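Local coordinates for protein thioesterase (Streptomyces coelicolor, PDB 3QMW) that probably hydrolyses thioesters in the prodiginine biosynthetic pathway, as an alpha/beta hydrolase of the thioesterase family, at residues D[106-111]-D[129-134]; D[102-107]-D[237-242]. One frame throughout, in Å; residues are numbered along the deposited sequence.

Of the elements involved, strand 99-104 comes first along the chain and turns sharply at Ser105 into helix 106-120. Interaction 1 closes the shorter loop. It brings residues 129-134, the next strand and the turn after it, back against the start of that helix. Interaction 2 starts from the overlapping range 102-107 and closes a much longer loop, to residues 237-242 between strand 230-235 and helix 246-258. The two spans overlap almost wholly at their start, and Met106 and Gly107 belong to both. Ser132 joins them directly: its OG is hydrogen-bonded to His104 ND1. Together they tie the central strands, the helix and a late loop around the probable nucleophile.

Interaction 1: D[106-111]-D[129-134]; sequences MGALLA and LFVSGS
Ala108 faces Val131 and Ser134 from the first turns of the helix, and it is the residue with the most surface buried here. Ala108 CB lies 3.6 Å from Val131 CB. Val131 CG1 is close to the same methyl, at 4.1 Å from Ala108 CB. With chi1 at -47°, this branch points away from the carbonyl carbon of Val131 and stays within touch of the methyl. Ser134 lies beside Ala108 where the chain has left the strand, but their modelled carbons are too close, and the detail of this approach is doubtful. The Ser134 hydroxyl is hydrogen-bonded to Tyr140 OH and not to the helix. One turn further along the helix, Ala111 CB touches Leu129 CD1 at 4.0 Å. The contact is therefore apolar at Val131 and Leu129. The small alanines on this side of the helix are consistent with the close approach: the helix and strand axes come within 7.4 Å. The two run roughly antiparallel, at 152°. This is the return half of the beta-alpha-beta unit formed by strand 99-104, helix 106-120 and strand 129-132. Within the parallel sheet, strand 129-132 lies between strands 99-104 and 203-208. Phe36 of strand 31-36 also touches Ala111.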
loop_
_atom_site.group_PDB
_atom_site.type_symbol
_atom_site.label_atom_id
_atom_site.label_comp_id
_atom_site.label_asym_id
_atom_site.label_seq_id
_atom_site.Cartn_x
_atom_site.Cartn_y
_atom_site.Cartn_z
ATOM N N MET D 106 1.999 9.866 -20.557
ATOM C CA MET D 106 2.037 11.258 -20.876
ATOM C C MET D 106 2.162 12.076 -19.620
ATOM O O MET D 106 2.814 13.085 -19.625
ATOM C CB MET D 106 0.837 11.650 -21.720
ATOM C CG MET D 106 0.785 13.065 -22.166
ATOM S SD MET D 106 -0.039 14.058 -20.967
ATOM C CE MET D 106 -0.800 15.259 -21.957
ATOM N N GLY D 107 1.491 11.655 -18.563
ATOM C CA GLY D 107 1.605 12.277 -17.243
ATOM C C GLY D 107 3.012 12.256 -16.662
ATOM O O GLY D 107 3.397 13.163 -15.936
ATOM N N ALA D 108 3.774 11.210 -16.961
ATOM C CA ALA D 108 5.169 11.104 -16.528
ATOM C C ALA D 108 6.030 12.173 -17.193
ATOM O O ALA D 108 6.727 12.944 -16.520
ATOM C CB ALA D 108 5.717 9.743 -16.874
ATOM N N LEU D 109 5.981 12.202 -18.521
ATOM C CA LEU D 109 6.695 13.206 -19.309
ATOM C C LEU D 109 6.301 14.597 -18.834
ATOM O O LEU D 109 7.161 15.442 -18.621
ATOM C CB LEU D 109 6.409 13.025 -20.817
ATOM C CG LEU D 109 7.203 13.884 -21.824
ATOM C CD1 LEU D 109 8.671 14.033 -21.444
ATOM C CD2 LEU D 109 7.077 13.326 -23.225
ATOM N N LEU D 110 4.999 14.797 -18.621
ATOM C CA LEU D 110 4.463 16.082 -18.159
ATOM C C LEU D 110 4.926 16.405 -16.749
ATOM O O LEU D 110 5.234 17.556 -16.460
ATOM C CB LEU D 110 2.933 16.098 -18.243
ATOM C CG LEU D 110 2.159 17.200 -17.496
ATOM C CD1 LEU D 110 2.768 18.594 -17.638
ATOM C CD2 LEU D 110 0.730 17.201 -17.985
ATOM N N ALA D 111 4.970 15.389 -15.887
ATOM C CA ALA D 111 5.452 15.540 -14.508
ATOM C C ALA D 111 6.881 16.099 -14.458
ATOM O O ALA D 111 7.161 17.092 -13.773
ATOM C CB ALA D 111 5.402 14.199 -13.799
ATOM N N LEU D 129 9.638 12.092 -7.097
ATOM C CA LEU D 129 9.078 12.049 -8.439
ATOM C C LEU D 129 8.771 10.607 -8.835
ATOM O O LEU D 129 9.671 9.783 -8.930
ATOM C CB LEU D 129 10.055 12.678 -9.452
ATOM C CG LEU D 129 9.698 12.561 -10.944
ATOM C CD1 LEU D 129 8.382 13.256 -11.244
ATOM C CD2 LEU D 129 10.802 13.135 -11.797
ATOM N N PHE D 130 7.493 10.322 -9.076
ATOM C CA PHE D 130 7.052 9.000 -9.520
ATOM C C PHE D 130 6.584 9.047 -10.962
ATOM O O PHE D 130 5.823 9.935 -11.349
ATOM C CB PHE D 130 5.899 8.508 -8.648
ATOM C CG PHE D 130 6.167 8.611 -7.189
ATOM C CD1 PHE D 130 6.852 7.600 -6.524
ATOM C CD2 PHE D 130 5.742 9.713 -6.475
ATOM C CE1 PHE D 130 7.100 7.692 -5.176
ATOM C CE2 PHE D 130 5.984 9.814 -5.117
ATOM C CZ PHE D 130 6.657 8.808 -4.465
ATOM N N VAL D 131 7.032 8.082 -11.752
ATOM C CA VAL D 131 6.625 7.990 -13.143
ATOM C C VAL D 131 6.389 6.535 -13.499
ATOM O O VAL D 131 7.279 5.710 -13.332
ATOM C CB VAL D 131 7.692 8.590 -14.119
ATOM C CG1 VAL D 131 8.186 9.950 -13.635
ATOM C CG2 VAL D 131 8.865 7.625 -14.331
ATOM N N SER D 132 5.194 6.223 -13.990
ATOM C CA SER D 132 4.893 4.864 -14.402
ATOM C C SER D 132 4.584 4.803 -15.891
ATOM O O SER D 132 4.142 5.785 -16.473
ATOM C CB SER D 132 3.728 4.307 -13.586
ATOM O OG SER D 132 2.592 5.140 -13.677
ATOM N N GLY D 133 4.848 3.647 -16.495
ATOM C CA GLY D 133 4.581 3.409 -17.906
ATOM C C GLY D 133 5.105 4.476 -18.851
ATOM O O GLY D 133 4.478 4.763 -19.865
ATOM N N SER D 134 6.253 5.064 -18.533
ATOM C CA SER D 134 6.835 6.114 -19.377
ATOM C C SER D 134 8.319 5.885 -19.644
ATOM O O SER D 134 9.097 5.654 -18.720
ATOM C CB SER D 134 6.637 7.485 -18.724
ATOM O OG SER D 134 7.229 8.513 -19.501
#

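Interaction 2: D[102-107]-D[237-242]; sequences FGHSMG and GNHFFL
His104 NE2 donates to the carbonyl O of His239, and at 2.7 Å this is the shortest polar bond of the contact. The oxygen lies in the plane of the His104 ring, and the donor sits nearly on the C=O axis (174°). The N-H is less well aimed, with an angle of 136° at the hydrogen. ND1 of the same ring is hydrogen-bonded to Ser132 OG. Both ring nitrogens are thus held, which should fix the ring's rotation. An edge of His104 points to the face of Phe241, with ring centroids 5.5 Å apart. Leu242 CD2 packs on His104 CB at 3.7 Å and also reaches the edge of the Phe102 ring, while Leu242 CB lies over one face of His104. Beside this, Ser105 OG and His239 NE2 are hydrogen-bonded at 3.0 Å, the hydroxyl at the edge of the imidazole. With chi1 at -166°, the His239 ring swings toward Ser105. The His104 bond to the His239 carbonyl probably helps to hold that loop. Gly103-His104-Ser105-Met106-Gly107 fits the GxSxG nucleophile elbow. His239 ND1 bonds Asp211 OD1, and the Ser105-His239-Asp211 hydrogen bonds have charge-relay geometry, consistent with the catalytic triad of an alpha/beta hydrolase.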
loop_
_atom_site.group_PDB
_atom_site.type_symbol
_atom_site.label_atom_id
_atom_site.label_comp_id
_atom_site.label_asym_id
_atom_site.label_seq_id
_atom_site.Cartn_x
_atom_site.Cartn_y
_atom_site.Cartn_z
ATOM N N PHE D 102 3.362 12.504 -9.209
ATOM C CA PHE D 102 3.094 11.263 -9.927
ATOM C C PHE D 102 2.568 11.527 -11.343
ATOM O O PHE D 102 1.673 12.354 -11.537
ATOM C CB PHE D 102 2.052 10.389 -9.225
ATOM C CG PHE D 102 1.664 9.209 -10.053
ATOM C CD1 PHE D 102 2.462 8.080 -10.079
ATOM C CD2 PHE D 102 0.582 9.271 -10.908
ATOM C CE1 PHE D 102 2.147 7.006 -10.902
ATOM C CE2 PHE D 102 0.271 8.198 -11.733
ATOM C CZ PHE D 102 1.047 7.070 -11.724
ATOM N N GLY D 103 3.084 10.784 -12.317
ATOM C CA GLY D 103 2.531 10.813 -13.653
ATOM C C GLY D 103 2.601 9.457 -14.314
ATOM O O GLY D 103 3.574 8.739 -14.145
ATOM N N HIS D 104 1.592 9.099 -15.065
ATOM C CA HIS D 104 1.629 7.870 -15.793
ATOM C C HIS D 104 1.675 8.165 -17.261
ATOM O O HIS D 104 0.826 8.811 -17.765
ATOM C CB HIS D 104 0.393 7.047 -15.496
ATOM C CG HIS D 104 0.317 5.776 -16.272
ATOM N ND1 HIS D 104 1.200 4.749 -16.093
ATOM C CD2 HIS D 104 -0.545 5.357 -17.214
ATOM C CE1 HIS D 104 0.912 3.769 -16.914
ATOM N NE2 HIS D 104 -0.142 4.116 -17.609
ATOM N N SER D 105 2.650 7.642 -17.966
ATOM C CA SER D 105 2.696 7.864 -19.386
ATOM C C SER D 105 2.804 9.359 -19.661
ATOM O O SER D 105 3.636 10.018 -19.132
ATOM C CB SER D 105 1.471 7.258 -20.027
ATOM O OG SER D 105 1.689 7.014 -21.386
ATOM N N MET D 106 1.999 9.866 -20.557
ATOM C CA MET D 106 2.037 11.258 -20.876
ATOM C C MET D 106 2.162 12.076 -19.620
ATOM O O MET D 106 2.814 13.085 -19.625
ATOM C CB MET D 106 0.837 11.650 -21.720
ATOM C CG MET D 106 0.785 13.065 -22.166
ATOM S SD MET D 106 -0.039 14.058 -20.967
ATOM C CE MET D 106 -0.800 15.259 -21.957
ATOM N N GLY D 107 1.491 11.655 -18.563
ATOM C CA GLY D 107 1.605 12.277 -17.243
ATOM C C GLY D 107 3.012 12.256 -16.662
ATOM O O GLY D 107 3.397 13.163 -15.936
ATOM N N GLY D 237 1.938 -6.643 -15.795
ATOM C CA GLY D 237 0.793 -6.100 -16.523
ATOM C C GLY D 237 1.204 -5.165 -17.642
ATOM O O GLY D 237 2.370 -5.141 -18.054
ATOM N N ASN D 238 0.238 -4.380 -18.113
ATOM C CA ASN D 238 0.370 -3.660 -19.372
ATOM C C ASN D 238 0.456 -2.145 -19.193
ATOM O O ASN D 238 0.462 -1.639 -18.075
ATOM C CB ASN D 238 -0.770 -4.074 -20.324
ATOM C CG ASN D 238 -2.159 -3.691 -19.815
ATOM O OD1 ASN D 238 -2.327 -2.737 -19.052
ATOM N ND2 ASN D 238 -3.168 -4.434 -20.263
ATOM N N HIS D 239 0.542 -1.430 -20.306
ATOM C CA HIS D 239 0.615 0.029 -20.299
ATOM C C HIS D 239 -0.542 0.675 -19.525
ATOM O O HIS D 239 -0.387 1.774 -19.001
ATOM C CB HIS D 239 0.627 0.542 -21.747
ATOM C CG HIS D 239 1.020 1.979 -21.885
ATOM N ND1 HIS D 239 2.307 2.371 -22.182
ATOM C CD2 HIS D 239 0.290 3.117 -21.793
ATOM C CE1 HIS D 239 2.356 3.690 -22.259
ATOM N NE2 HIS D 239 1.147 4.168 -22.023
ATOM N N PHE D 240 -1.689 -0.003 -19.464
ATOM C CA PHE D 240 -2.889 0.538 -18.808
ATOM C C PHE D 240 -3.268 -0.123 -17.467
ATOM O O PHE D 240 -4.387 0.069 -16.962
ATOM C CB PHE D 240 -4.079 0.476 -19.776
ATOM C CG PHE D 240 -4.194 1.678 -20.658
ATOM C CD1 PHE D 240 -3.739 1.641 -21.974
ATOM C CD2 PHE D 240 -4.756 2.853 -20.172
ATOM C CE1 PHE D 240 -3.843 2.759 -22.795
ATOM C CE2 PHE D 240 -4.863 3.977 -20.981
ATOM C CZ PHE D 240 -4.404 3.930 -22.297
ATOM N N PHE D 241 -2.336 -0.863 -16.872
ATOM C CA PHE D 241 -2.559 -1.479 -15.556
ATOM C C PHE D 241 -3.249 -0.534 -14.543
ATOM O O PHE D 241 -4.059 -0.984 -13.719
ATOM C CB PHE D 241 -1.239 -2.027 -14.969
ATOM C CG PHE D 241 -0.264 -0.963 -14.486
ATOM C CD1 PHE D 241 -0.518 -0.225 -13.334
ATOM C CD2 PHE D 241 0.924 -0.736 -15.160
ATOM C CE1 PHE D 241 0.383 0.732 -12.893
ATOM C CE2 PHE D 241 1.832 0.215 -14.719
ATOM C CZ PHE D 241 1.564 0.949 -13.591
ATOM N N LEU D 242 -2.933 0.763 -14.637
ATOM C CA LEU D 242 -3.380 1.790 -13.683
ATOM C C LEU D 242 -4.889 1.837 -13.450
ATOM O O LEU D 242 -5.341 2.257 -12.386
ATOM C CB LEU D 242 -2.907 3.177 -14.156
ATOM C CG LEU D 242 -3.045 4.317 -13.148
ATOM C CD1 LEU D 242 -2.257 3.980 -11.908
ATOM C CD2 LEU D 242 -2.576 5.616 -13.730
#